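Local coordinates for protein glyoxalase-related enzyme, AraC type (Clostridium phytofermentans, PDB 3BT3) that is of unknown function but is a glyoxalase-related protein of the vicinal oxygen chelate superfamily, probably connected with transcription regulation, at residues A[25-30]-A[135-140]; A[30-35]-A[81-86]; A[117-120]-A[126-129]. One frame throughout, in Å; residues are numbered along the deposited sequence.

In the fold
The two four-stranded mixed sheets of this glyoxalase-related chain reflect the paired βαβββ modules of the vicinal oxygen chelate fold. Contact 1 (25-30 with 135-140) ties strand 26-29 of the first sheet to the turn leading into strand 138-144 of the second. Both other contacts fall between its segments in sequence, contact 2 sharing Lys30 and being complete before contact 3 begins. Contact 2 (30-35 with 81-86), its centre about 8 Å from that of contact 1, sets helix 32-41 on strand 81-85. Contact 3 (117-120 with 126-129) is centred about 19 Å from contact 1, linked to it by the Arg140-Glu128 salt bridge, and about 26 Å from contact 2. Contact 1 thus joins the sheets, whereas contacts 2 and 3 each lie on one.

Contact 1: A[25-30]-A[135-140]; sequences PVYFTK and DGCILR
Tyr27 carries this contact across the two βαβββ modules of a vicinal oxygen chelate fold: it stands on strand 26-29 of one sheet and reaches Asp135 and Cys137, in the turn that leads into strand 138-144 of the other. From CB the side chain leaves the strand toward that turn, CG lying opposite the backbone N (chi1 -175°), and Leu83 of the neighbouring strand 81-85 packs against it. Beyond CG the two sides of the ring have different neighbours: CE1 is 3.7 Å from Cys137 SG, and CE2 is 3.4 Å from Asp135 OD1. CZ is touched by both, its distance to Cys137 SG being 3.6 Å. The sulfur sits obliquely to the ring, 4.2 Å from its centroid and 35° off the normal, which makes a Cys sulfur-aromatic contact. At the tip, the Tyr27 hydroxyl donates to Asp135 OD1 at 2.7 Å, using the lone pair of that oxygen that faces away from OD2. The acceptor lies at the ring edge and in the ring plane, whereas the carboxylate itself is turned 66° from the ring.

Further hydroxyls join this polar cluster. Asp135 OD1 is also hydrogen-bonded to Thr35, so one carboxylate oxygen is gripped from both strand 26-29 and helix 32-41. Two such partners on Asp135 OD1 would be expected to favour the ionised carboxylate. Thr133 OG1 bonds to the Tyr27 hydroxyl and to the backbone N of Asp135. Thr29 adds a looser approach: its own hydroxyl is bonded to Thr35, and OG1 remains 3.5 Å from Asp135 OD2.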
ATOM      1  N   PRO A  25      -1.009   2.277  -1.316  1.00 25.65           N
ATOM      2  CA  PRO A  25      -0.311   2.145  -0.033  1.00 24.75           C
ATOM      3  C   PRO A  25      -0.194   3.457   0.740  1.00 24.90           C
ATOM      4  O   PRO A  25      -0.228   4.540   0.148  1.00 24.90           O
ATOM      5  CB  PRO A  25       1.055   1.587  -0.435  1.00 25.25           C
ATOM      6  CG  PRO A  25       1.225   2.036  -1.850  1.00 27.41           C
ATOM      7  CD  PRO A  25      -0.149   1.843  -2.430  1.00 25.68           C
ATOM      8  N   VAL A  26      -0.076   3.352   2.064  1.00 23.49           N
ATOM      9  CA  VAL A  26       0.061   4.528   2.917  1.00 25.13           C
ATOM     10  C   VAL A  26       1.519   4.782   3.278  1.00 26.12           C
ATOM     11  O   VAL A  26       2.321   3.853   3.353  1.00 29.64           O
ATOM     12  CB  VAL A  26      -0.734   4.382   4.217  1.00 23.98           C
ATOM     13  CG1 VAL A  26      -2.219   4.347   3.900  1.00 23.45           C
ATOM     14  CG2 VAL A  26      -0.283   3.126   4.972  1.00 21.01           C
ATOM     15  N   TYR A  27       1.856   6.043   3.514  1.00 24.67           N
ATOM     16  CA  TYR A  27       3.227   6.427   3.843  1.00 24.74           C
ATOM     17  C   TYR A  27       3.192   7.598   4.838  1.00 24.98           C
ATOM     18  O   TYR A  27       2.522   8.599   4.598  1.00 26.63           O
ATOM     19  CB  TYR A  27       3.924   6.832   2.546  1.00 23.82           C
ATOM     20  CG  TYR A  27       5.389   7.148   2.653  1.00 23.88           C
ATOM     21  CD1 TYR A  27       6.345   6.322   2.054  1.00 21.46           C
ATOM     22  CD2 TYR A  27       5.826   8.296   3.317  1.00 21.83           C
ATOM     23  CE1 TYR A  27       7.700   6.639   2.111  1.00 20.58           C
ATOM     24  CE2 TYR A  27       7.170   8.618   3.379  1.00 21.98           C
ATOM     25  CZ  TYR A  27       8.102   7.791   2.775  1.00 21.09           C
ATOM     26  OH  TYR A  27       9.430   8.126   2.824  1.00 18.19           O
ATOM     27  N   PHE A  28       3.901   7.487   5.951  1.00 23.69           N
ATOM     28  CA  PHE A  28       3.875   8.567   6.929  1.00 25.31           C
ATOM     29  C   PHE A  28       5.128   9.428   6.941  1.00 24.01           C
ATOM     30  O   PHE A  28       6.233   8.928   6.790  1.00 26.45           O
ATOM     31  CB  PHE A  28       3.595   7.984   8.319  1.00 25.59           C
ATOM     32  CG  PHE A  28       2.254   7.327   8.418  1.00 27.62           C
ATOM     33  CD1 PHE A  28       1.111   8.080   8.667  1.00 28.59           C
ATOM     34  CD2 PHE A  28       2.113   5.971   8.147  1.00 27.99           C
ATOM     35  CE1 PHE A  28      -0.156   7.489   8.633  1.00 28.96           C
ATOM     36  CE2 PHE A  28       0.862   5.376   8.109  1.00 28.89           C
ATOM     37  CZ  PHE A  28      -0.278   6.137   8.352  1.00 29.34           C
ATOM     38  N   THR A  29       4.950  10.732   7.116  1.00 24.03           N
ATOM     39  CA  THR A  29       6.083  11.651   7.128  1.00 26.09           C
ATOM     40  C   THR A  29       5.897  12.857   8.041  1.00 25.72           C
ATOM     41  O   THR A  29       4.795  13.391   8.160  1.00 27.13           O
ATOM     42  CB  THR A  29       6.402  12.169   5.692  1.00 25.59           C
ATOM     43  OG1 THR A  29       7.410  13.187   5.749  1.00 25.16           O
ATOM     44  CG2 THR A  29       5.163  12.752   5.054  1.00 27.70           C
ATOM     45  N   LYS A  30       6.993  13.282   8.669  1.00 28.85           N
ATOM     46  CA  LYS A  30       6.993  14.447   9.558  1.00 30.20           C
ATOM     47  C   LYS A  30       7.142  15.758   8.775  1.00 28.26           C
ATOM     48  O   LYS A  30       6.832  16.824   9.292  1.00 28.81           O
ATOM     49  CB  LYS A  30       8.120  14.340  10.590  1.00 32.52           C
ATOM     50  CG  LYS A  30       7.951  13.201  11.579  1.00 37.06           C
ATOM     51  CD  LYS A  30       6.617  13.291  12.324  1.00 42.40           C
ATOM     52  CE  LYS A  30       6.531  14.537  13.203  1.00 45.58           C
ATOM     53  NZ  LYS A  30       7.546  14.535  14.304  1.00 48.33           N
ATOM     54  N   ASP A 135      13.128   9.607   4.467  1.00 32.64           N
ATOM     55  CA  ASP A 135      12.469   9.475   5.758  1.00 32.66           C
ATOM     56  C   ASP A 135      12.913   8.237   6.519  1.00 32.27           C
ATOM     57  O   ASP A 135      12.526   8.044   7.665  1.00 31.02           O
ATOM     58  CB  ASP A 135      10.954   9.439   5.558  1.00 33.63           C
ATOM     59  CG  ASP A 135      10.427  10.711   4.926  1.00 36.98           C
ATOM     60  OD1 ASP A 135       9.819  10.649   3.836  1.00 35.49           O
ATOM     61  OD2 ASP A 135      10.635  11.784   5.527  1.00 39.04           O
ATOM     62  N   GLY A 136      13.710   7.391   5.874  1.00 32.64           N
ATOM     63  CA  GLY A 136      14.180   6.185   6.530  1.00 32.30           C
ATOM     64  C   GLY A 136      13.486   4.879   6.164  1.00 32.06           C
ATOM     65  O   GLY A 136      14.026   3.817   6.454  1.00 32.52           O
ATOM     66  N   CYS A 137      12.312   4.934   5.537  1.00 30.18           N
ATOM     67  CA  CYS A 137      11.604   3.708   5.164  1.00 30.92           C
ATOM     68  C   CYS A 137      12.326   3.013   4.037  1.00 29.47           C
ATOM     69  O   CYS A 137      13.120   3.623   3.311  1.00 28.69           O
ATOM     70  CB  CYS A 137      10.185   3.972   4.654  1.00 33.29           C
ATOM     71  SG  CYS A 137       9.399   5.442   5.224  1.00 44.80           S
ATOM     72  N   ILE A 138      11.996   1.737   3.879  1.00 27.22           N
ATOM     73  CA  ILE A 138      12.565   0.905   2.840  1.00 24.90           C
ATOM     74  C   ILE A 138      11.555   0.664   1.727  1.00 24.25           C
ATOM     75  O   ILE A 138      10.392   0.344   1.988  1.00 24.56           O
ATOM     76  CB  ILE A 138      12.984  -0.485   3.390  1.00 24.43           C
ATOM     77  CG1 ILE A 138      14.004  -0.331   4.523  1.00 25.19           C
ATOM     78  CG2 ILE A 138      13.523  -1.342   2.263  1.00 21.58           C
ATOM     79  CD1 ILE A 138      15.220   0.500   4.164  1.00 25.20           C
ATOM     80  N   LEU A 139      12.003   0.816   0.488  1.00 23.91           N
ATOM     81  CA  LEU A 139      11.149   0.552  -0.658  1.00 23.42           C
ATOM     82  C   LEU A 139      11.799  -0.572  -1.441  1.00 24.28           C
ATOM     83  O   LEU A 139      12.963  -0.467  -1.847  1.00 21.14           O
ATOM     84  CB  LEU A 139      11.024   1.778  -1.562  1.00 22.43           C
ATOM     85  CG  LEU A 139      10.378   3.029  -0.988  1.00 23.42           C
ATOM     86  CD1 LEU A 139      10.231   4.063  -2.085  1.00 21.15           C
ATOM     87  CD2 LEU A 139       9.018   2.677  -0.394  1.00 24.22           C
ATOM     88  N   ARG A 140      11.046  -1.644  -1.654  1.00 24.18           N
ATOM     89  CA  ARG A 140      11.553  -2.782  -2.409  1.00 24.08           C
ATOM     90  C   ARG A 140      11.058  -2.733  -3.849  1.00 25.17           C
ATOM     91  O   ARG A 140       9.876  -2.532  -4.112  1.00 25.92           O
ATOM     92  CB  ARG A 140      11.124  -4.090  -1.743  1.00 22.70           C
ATOM     93  CG  ARG A 140      11.730  -4.292  -0.353  1.00 24.37           C
ATOM     94  CD  ARG A 140      11.273  -5.590   0.294  1.00 19.49           C
ATOM     95  NE  ARG A 140      11.585  -6.742  -0.540  1.00 25.21           N
ATOM     96  CZ  ARG A 140      11.192  -7.986  -0.280  1.00 27.61           C
ATOM     97  NH1 ARG A 140      10.469  -8.249   0.799  1.00 29.19           N
ATOM     98  NH2 ARG A 140      11.518  -8.973  -1.102  1.00 28.45           N
TER

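Contact 2: A[30-35]-A[81-86]; sequences KDMDKT and FHLFKG
Apolar packing between Met32 and Leu83 makes up the middle of this contact. Met32, in the first turn of helix 32-41, sends its chain down toward strand 81-85, where SD comes to 3.9 Å from Leu83 CB and CG lies 4.1 Å from Leu83 CD1. The two side chains run at a slant to each other, and Met32 also rests on Ile49 of strand 46-52. One turn further along, Thr35 CG2 faces the other branch of Leu83, CD2, at 4.2 Å. Here helix 32-41 lies over a face of the mixed sheet that holds strand 81-85, consistent with the βαβββ topology of the vicinal oxygen chelate fold.

Van der Waals packing continues at the start of the segment. Lys30 curls back, bent at chi2, chi3 and chi4, and lays its methylenes on Gly86, with CD 3.2 Å from Gly86 O. At phi 162° any CB on Gly86 would run into the carbonyl O of Lys85.

No hydrogen bond crosses between the segments. The polar groups serve the helix instead: the Thr35 hydroxyl is engaged with Asp135, away from the strand, and Asp31, at the N-cap position, accepts at its carbonyl O from Thr35 N at 3.3 Å.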
ATOM      1  N   LYS A  30       6.993  13.282   8.669  1.00 28.85           N
ATOM      2  CA  LYS A  30       6.993  14.447   9.558  1.00 30.20           C
ATOM      3  C   LYS A  30       7.142  15.758   8.775  1.00 28.26           C
ATOM      4  O   LYS A  30       6.832  16.824   9.292  1.00 28.81           O
ATOM      5  CB  LYS A  30       8.120  14.340  10.590  1.00 32.52           C
ATOM      6  CG  LYS A  30       7.951  13.201  11.579  1.00 37.06           C
ATOM      7  CD  LYS A  30       6.617  13.291  12.324  1.00 42.40           C
ATOM      8  CE  LYS A  30       6.531  14.537  13.203  1.00 45.58           C
ATOM      9  NZ  LYS A  30       7.546  14.535  14.304  1.00 48.33           N
ATOM     10  N   ASP A  31       7.624  15.671   7.536  1.00 27.70           N
ATOM     11  CA  ASP A  31       7.787  16.845   6.680  1.00 27.27           C
ATOM     12  C   ASP A  31       7.507  16.451   5.222  1.00 25.99           C
ATOM     13  O   ASP A  31       8.409  16.105   4.460  1.00 27.39           O
ATOM     14  CB  ASP A  31       9.197  17.435   6.831  1.00 27.27           C
ATOM     15  CG  ASP A  31       9.316  18.837   6.217  1.00 31.36           C
ATOM     16  OD1 ASP A  31      10.358  19.500   6.432  1.00 34.86           O
ATOM     17  OD2 ASP A  31       8.373  19.282   5.521  1.00 28.11           O
ATOM     18  N   MET A  32       6.233  16.530   4.853  1.00 27.13           N
ATOM     19  CA  MET A  32       5.741  16.153   3.527  1.00 26.01           C
ATOM     20  C   MET A  32       6.479  16.766   2.332  1.00 26.52           C
ATOM     21  O   MET A  32       6.813  16.058   1.378  1.00 27.97           O
ATOM     22  CB  MET A  32       4.235  16.464   3.442  1.00 22.57           C
ATOM     23  CG  MET A  32       3.442  15.506   2.559  1.00 20.13           C
ATOM     24  SD  MET A  32       1.659  15.497   2.953  1.00 16.08           S
ATOM     25  CE  MET A  32       1.165  16.481   1.815  1.00 12.58           C
ATOM     26  N   ASP A  33       6.723  18.072   2.369  1.00 26.26           N
ATOM     27  CA  ASP A  33       7.430  18.737   1.286  1.00 26.39           C
ATOM     28  C   ASP A  33       8.769  18.079   0.978  1.00 28.21           C
ATOM     29  O   ASP A  33       9.078  17.812  -0.188  1.00 28.03           O
ATOM     30  CB  ASP A  33       7.645  20.203   1.632  1.00 29.10           C
ATOM     31  CG  ASP A  33       6.410  21.039   1.388  1.00 32.96           C
ATOM     32  OD1 ASP A  33       6.095  21.292   0.205  1.00 33.81           O
ATOM     33  OD2 ASP A  33       5.750  21.433   2.375  1.00 33.20           O
ATOM     34  N   LYS A  34       9.561  17.808   2.015  1.00 27.98           N
ATOM     35  CA  LYS A  34      10.864  17.179   1.810  1.00 29.18           C
ATOM     36  C   LYS A  34      10.702  15.777   1.209  1.00 27.92           C
ATOM     37  O   LYS A  34      11.491  15.372   0.352  1.00 26.92           O
ATOM     38  CB  LYS A  34      11.648  17.105   3.134  1.00 31.36           C
ATOM     39  CG  LYS A  34      13.005  16.401   3.007  1.00 32.62           C
ATOM     40  CD  LYS A  34      13.869  16.551   4.259  1.00 37.30           C
ATOM     41  CE  LYS A  34      13.412  15.637   5.387  1.00 40.34           C
ATOM     42  NZ  LYS A  34      13.645  14.190   5.082  1.00 40.81           N
ATOM     43  N   THR A  35       9.678  15.051   1.658  1.00 25.51           N
ATOM     44  CA  THR A  35       9.400  13.703   1.165  1.00 24.91           C
ATOM     45  C   THR A  35       9.020  13.747  -0.308  1.00 25.21           C
ATOM     46  O   THR A  35       9.500  12.951  -1.109  1.00 25.92           O
ATOM     47  CB  THR A  35       8.258  13.060   1.953  1.00 24.98           C
ATOM     48  OG1 THR A  35       8.681  12.870   3.306  1.00 24.89           O
ATOM     49  CG2 THR A  35       7.860  11.714   1.346  1.00 21.90           C
ATOM     50  N   PHE A  81       1.533   6.533  -3.537  1.00 30.13           N
ATOM     51  CA  PHE A  81       1.491   6.477  -2.076  1.00 28.35           C
ATOM     52  C   PHE A  81       0.664   7.639  -1.545  1.00 26.83           C
ATOM     53  O   PHE A  81       0.746   8.754  -2.062  1.00 26.35           O
ATOM     54  CB  PHE A  81       2.898   6.591  -1.481  1.00 29.51           C
ATOM     55  CG  PHE A  81       3.734   5.356  -1.636  1.00 30.80           C
ATOM     56  CD1 PHE A  81       3.635   4.311  -0.720  1.00 31.10           C
ATOM     57  CD2 PHE A  81       4.628   5.236  -2.697  1.00 31.03           C
ATOM     58  CE1 PHE A  81       4.415   3.161  -0.859  1.00 31.61           C
ATOM     59  CE2 PHE A  81       5.411   4.091  -2.849  1.00 31.22           C
ATOM     60  CZ  PHE A  81       5.305   3.052  -1.926  1.00 31.49           C
ATOM     61  N   HIS A  82      -0.156   7.374  -0.536  1.00 26.43           N
ATOM     62  CA  HIS A  82      -0.930   8.431   0.101  1.00 25.43           C
ATOM     63  C   HIS A  82       0.037   8.901   1.178  1.00 24.53           C
ATOM     64  O   HIS A  82       0.649   8.073   1.842  1.00 24.68           O
ATOM     65  CB  HIS A  82      -2.185   7.886   0.782  1.00 25.70           C
ATOM     66  CG  HIS A  82      -3.273   7.492  -0.164  1.00 28.05           C
ATOM     67  ND1 HIS A  82      -3.586   6.177  -0.436  1.00 27.36           N
ATOM     68  CD2 HIS A  82      -4.131   8.245  -0.894  1.00 26.70           C
ATOM     69  CE1 HIS A  82      -4.591   6.137  -1.294  1.00 27.86           C
ATOM     70  NE2 HIS A  82      -4.940   7.377  -1.586  1.00 27.78           N
ATOM     71  N   LEU A  83       0.194  10.209   1.337  1.00 25.17           N
ATOM     72  CA  LEU A  83       1.099  10.744   2.354  1.00 24.77           C
ATOM     73  C   LEU A  83       0.312  11.406   3.486  1.00 26.09           C
ATOM     74  O   LEU A  83      -0.522  12.283   3.239  1.00 24.42           O
ATOM     75  CB  LEU A  83       2.050  11.769   1.730  1.00 23.65           C
ATOM     76  CG  LEU A  83       2.823  11.317   0.478  1.00 22.74           C
ATOM     77  CD1 LEU A  83       3.436  12.528  -0.219  1.00 21.31           C
ATOM     78  CD2 LEU A  83       3.902  10.326   0.862  1.00 15.57           C
ATOM     79  N   PHE A  84       0.589  10.974   4.716  1.00 25.86           N
ATOM     80  CA  PHE A  84      -0.049  11.490   5.927  1.00 25.71           C
ATOM     81  C   PHE A  84       1.031  11.979   6.898  1.00 28.82           C
ATOM     82  O   PHE A  84       2.149  11.461   6.902  1.00 29.05           O
ATOM     83  CB  PHE A  84      -0.846  10.380   6.626  1.00 24.91           C
ATOM     84  CG  PHE A  84      -1.956   9.811   5.802  1.00 27.43           C
ATOM     85  CD1 PHE A  84      -3.164  10.496   5.667  1.00 27.78           C
ATOM     86  CD2 PHE A  84      -1.795   8.600   5.142  1.00 26.46           C
ATOM     87  CE1 PHE A  84      -4.200   9.977   4.882  1.00 25.18           C
ATOM     88  CE2 PHE A  84      -2.823   8.076   4.357  1.00 27.91           C
ATOM     89  CZ  PHE A  84      -4.028   8.769   4.227  1.00 26.27           C
ATOM     90  N   LYS A  85       0.691  12.960   7.732  1.00 30.15           N
ATOM     91  CA  LYS A  85       1.638  13.479   8.716  1.00 31.64           C
ATOM     92  C   LYS A  85       1.782  12.446   9.834  1.00 32.24           C
ATOM     93  O   LYS A  85       0.784  11.930  10.340  1.00 31.58           O
ATOM     94  CB  LYS A  85       1.133  14.792   9.315  1.00 32.13           C
ATOM     95  CG  LYS A  85       2.231  15.807   9.575  1.00 36.21           C
ATOM     96  CD  LYS A  85       2.201  16.361  10.991  1.00 39.43           C
ATOM     97  CE  LYS A  85       0.993  17.228  11.241  1.00 38.52           C
ATOM     98  NZ  LYS A  85       0.957  18.367  10.293  1.00 40.59           N
ATOM     99  N   GLY A  86       3.021  12.138  10.212  1.00 31.87           N
ATOM    100  CA  GLY A  86       3.247  11.178  11.276  1.00 33.30           C
ATOM    101  C   GLY A  86       4.653  10.615  11.297  1.00 34.74           C
ATOM    102  O   GLY A  86       5.486  10.983  10.471  1.00 36.30           O
TER

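Contact 3: A[117-120]-A[126-129]; sequences SDIY and AREC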
ATOM      1  N   SER A 117      20.553  -0.393  -2.458  1.00 31.91           N
ATOM      2  CA  SER A 117      21.308  -1.640  -2.461  1.00 31.61           C
ATOM      3  C   SER A 117      21.588  -2.054  -3.897  1.00 31.03           C
ATOM      4  O   SER A 117      20.993  -1.516  -4.828  1.00 30.04           O
ATOM      5  CB  SER A 117      20.505  -2.753  -1.783  1.00 32.37           C
ATOM      6  OG  SER A 117      19.466  -3.196  -2.635  1.00 30.06           O
ATOM      7  N   ASP A 118      22.499  -3.001  -4.077  1.00 31.27           N
ATOM      8  CA  ASP A 118      22.802  -3.491  -5.415  1.00 33.26           C
ATOM      9  C   ASP A 118      21.639  -4.371  -5.871  1.00 33.00           C
ATOM     10  O   ASP A 118      20.839  -4.828  -5.057  1.00 32.31           O
ATOM     11  CB  ASP A 118      24.100  -4.316  -5.414  1.00 36.95           C
ATOM     12  CG  ASP A 118      25.360  -3.447  -5.417  1.00 41.86           C
ATOM     13  OD1 ASP A 118      25.601  -2.732  -6.421  1.00 44.12           O
ATOM     14  OD2 ASP A 118      26.111  -3.482  -4.416  1.00 42.29           O
ATOM     15  N   ILE A 119      21.534  -4.584  -7.177  1.00 34.05           N
ATOM     16  CA  ILE A 119      20.491  -5.435  -7.735  1.00 33.03           C
ATOM     17  C   ILE A 119      20.922  -6.895  -7.574  1.00 34.46           C
ATOM     18  O   ILE A 119      22.051  -7.256  -7.896  1.00 33.95           O
ATOM     19  CB  ILE A 119      20.281  -5.147  -9.233  1.00 32.47           C
ATOM     20  CG1 ILE A 119      19.700  -3.744  -9.417  1.00 33.01           C
ATOM     21  CG2 ILE A 119      19.367  -6.209  -9.848  1.00 33.19           C
ATOM     22  CD1 ILE A 119      19.408  -3.373 -10.861  1.00 32.35           C
ATOM     23  N   TYR A 120      20.029  -7.738  -7.073  1.00 35.86           N
ATOM     24  CA  TYR A 120      20.364  -9.145  -6.889  1.00 37.52           C
ATOM     25  C   TYR A 120      19.172 -10.046  -7.193  1.00 37.22           C
ATOM     26  O   TYR A 120      18.028  -9.598  -7.186  1.00 36.05           O
ATOM     27  CB  TYR A 120      20.862  -9.367  -5.467  1.00 40.43           C
ATOM     28  CG  TYR A 120      19.833  -9.064  -4.417  1.00 45.26           C
ATOM     29  CD1 TYR A 120      18.882 -10.021  -4.053  1.00 48.56           C
ATOM     30  CD2 TYR A 120      19.816  -7.832  -3.769  1.00 46.08           C
ATOM     31  CE1 TYR A 120      17.943  -9.761  -3.063  1.00 50.63           C
ATOM     32  CE2 TYR A 120      18.878  -7.558  -2.776  1.00 49.99           C
ATOM     33  CZ  TYR A 120      17.945  -8.530  -2.426  1.00 52.12           C
ATOM     34  OH  TYR A 120      17.030  -8.281  -1.425  1.00 53.53           O
ATOM     35  N   ALA A 126      12.974 -13.307  -9.359  1.00 35.25           N
ATOM     36  CA  ALA A 126      13.017 -11.896  -9.724  1.00 33.57           C
ATOM     37  C   ALA A 126      14.283 -11.195  -9.259  1.00 33.10           C
ATOM     38  O   ALA A 126      14.943 -11.610  -8.301  1.00 32.09           O
ATOM     39  CB  ALA A 126      11.796 -11.173  -9.164  1.00 31.59           C
ATOM     40  N   ARG A 127      14.634 -10.125  -9.957  1.00 32.83           N
ATOM     41  CA  ARG A 127      15.792  -9.353  -9.561  1.00 32.19           C
ATOM     42  C   ARG A 127      15.230  -8.213  -8.721  1.00 32.86           C
ATOM     43  O   ARG A 127      14.171  -7.667  -9.026  1.00 31.06           O
ATOM     44  CB  ARG A 127      16.547  -8.829 -10.784  1.00 30.72           C
ATOM     45  CG  ARG A 127      17.284  -9.922 -11.551  1.00 32.02           C
ATOM     46  CD  ARG A 127      18.502  -9.367 -12.265  1.00 31.13           C
ATOM     47  NE  ARG A 127      18.119  -8.421 -13.296  1.00 29.48           N
ATOM     48  CZ  ARG A 127      18.896  -7.441 -13.744  1.00 30.90           C
ATOM     49  NH1 ARG A 127      20.116  -7.262 -13.251  1.00 28.34           N
ATOM     50  NH2 ARG A 127      18.436  -6.627 -14.685  1.00 31.99           N
ATOM     51  N   GLU A 128      15.915  -7.869  -7.642  1.00 33.82           N
ATOM     52  CA  GLU A 128      15.425  -6.803  -6.802  1.00 35.46           C
ATOM     53  C   GLU A 128      16.529  -5.958  -6.192  1.00 34.93           C
ATOM     54  O   GLU A 128      17.711  -6.285  -6.278  1.00 33.51           O
ATOM     55  CB  GLU A 128      14.532  -7.386  -5.701  1.00 38.98           C
ATOM     56  CG  GLU A 128      15.099  -7.359  -4.294  1.00 44.98           C
ATOM     57  CD  GLU A 128      14.015  -7.545  -3.229  1.00 50.46           C
ATOM     58  OE1 GLU A 128      13.264  -8.542  -3.312  1.00 51.93           O
ATOM     59  OE2 GLU A 128      13.915  -6.695  -2.314  1.00 50.62           O
ATOM     60  N   CYS A 129      16.112  -4.840  -5.614  1.00 34.02           N
ATOM     61  CA  CYS A 129      17.002  -3.927  -4.924  1.00 34.10           C
ATOM     62  C   CYS A 129      16.078  -3.070  -4.077  1.00 32.05           C
ATOM     63  O   CYS A 129      14.929  -2.833  -4.448  1.00 31.68           O
ATOM     64  CB  CYS A 129      17.799  -3.054  -5.902  1.00 34.32           C
ATOM     65  SG  CYS A 129      16.863  -1.754  -6.729  1.00 41.23           S
TER
HETATM   66  O   HOH W   1      16.588  -5.484  -1.324  1.00 39.84           O
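Tyr120 lays its ring alongside the Glu128 side chain, the two pointing the same way, with ring and carboxylate planes only 12° apart. CZ and OH both come to 3.6 Å from Glu128 CG, and farther back the carbonyl O of Glu128 sits over one face, 3.6 Å above the ring plane and displaced toward its rim. The first torsion places CG between the backbone N and the carbonyl carbon (chi1 63°), which folds the ring over the neighbouring strand. Beneath it the backbones form part of a β-hairpin of strands 120-122 and 126-132 in the second sheet: Tyr120 and Glu128 are a hydrogen-bonded pair, with Tyr120 N to Glu128 O and Glu128 N to Tyr120 O both 2.8 Å. The CA of Ile119 adds a CA-H...O contact to Glu128 O.

On the face that carries Ile119, its CG2 meets Arg127 NH1 at 3.6 Å and its CG1 lies near Cys129 CB, while Ile101 of helix 101-110 packs against all three residues. The Arg127 guanidinium is salt-bridged to Asp102. Ser117 OG donates to Asp118 O, is also bonded to Ser130 N, and lies 3.4 Å from Cys129 CA.

A water bridges Tyr120 OH and Glu128 OE2, donating to the carboxylate, whose OE1 forms a salt bridge with Arg140. Both carboxylate oxygens thus have partners, which hold the group's rotation beside the Tyr120 ring.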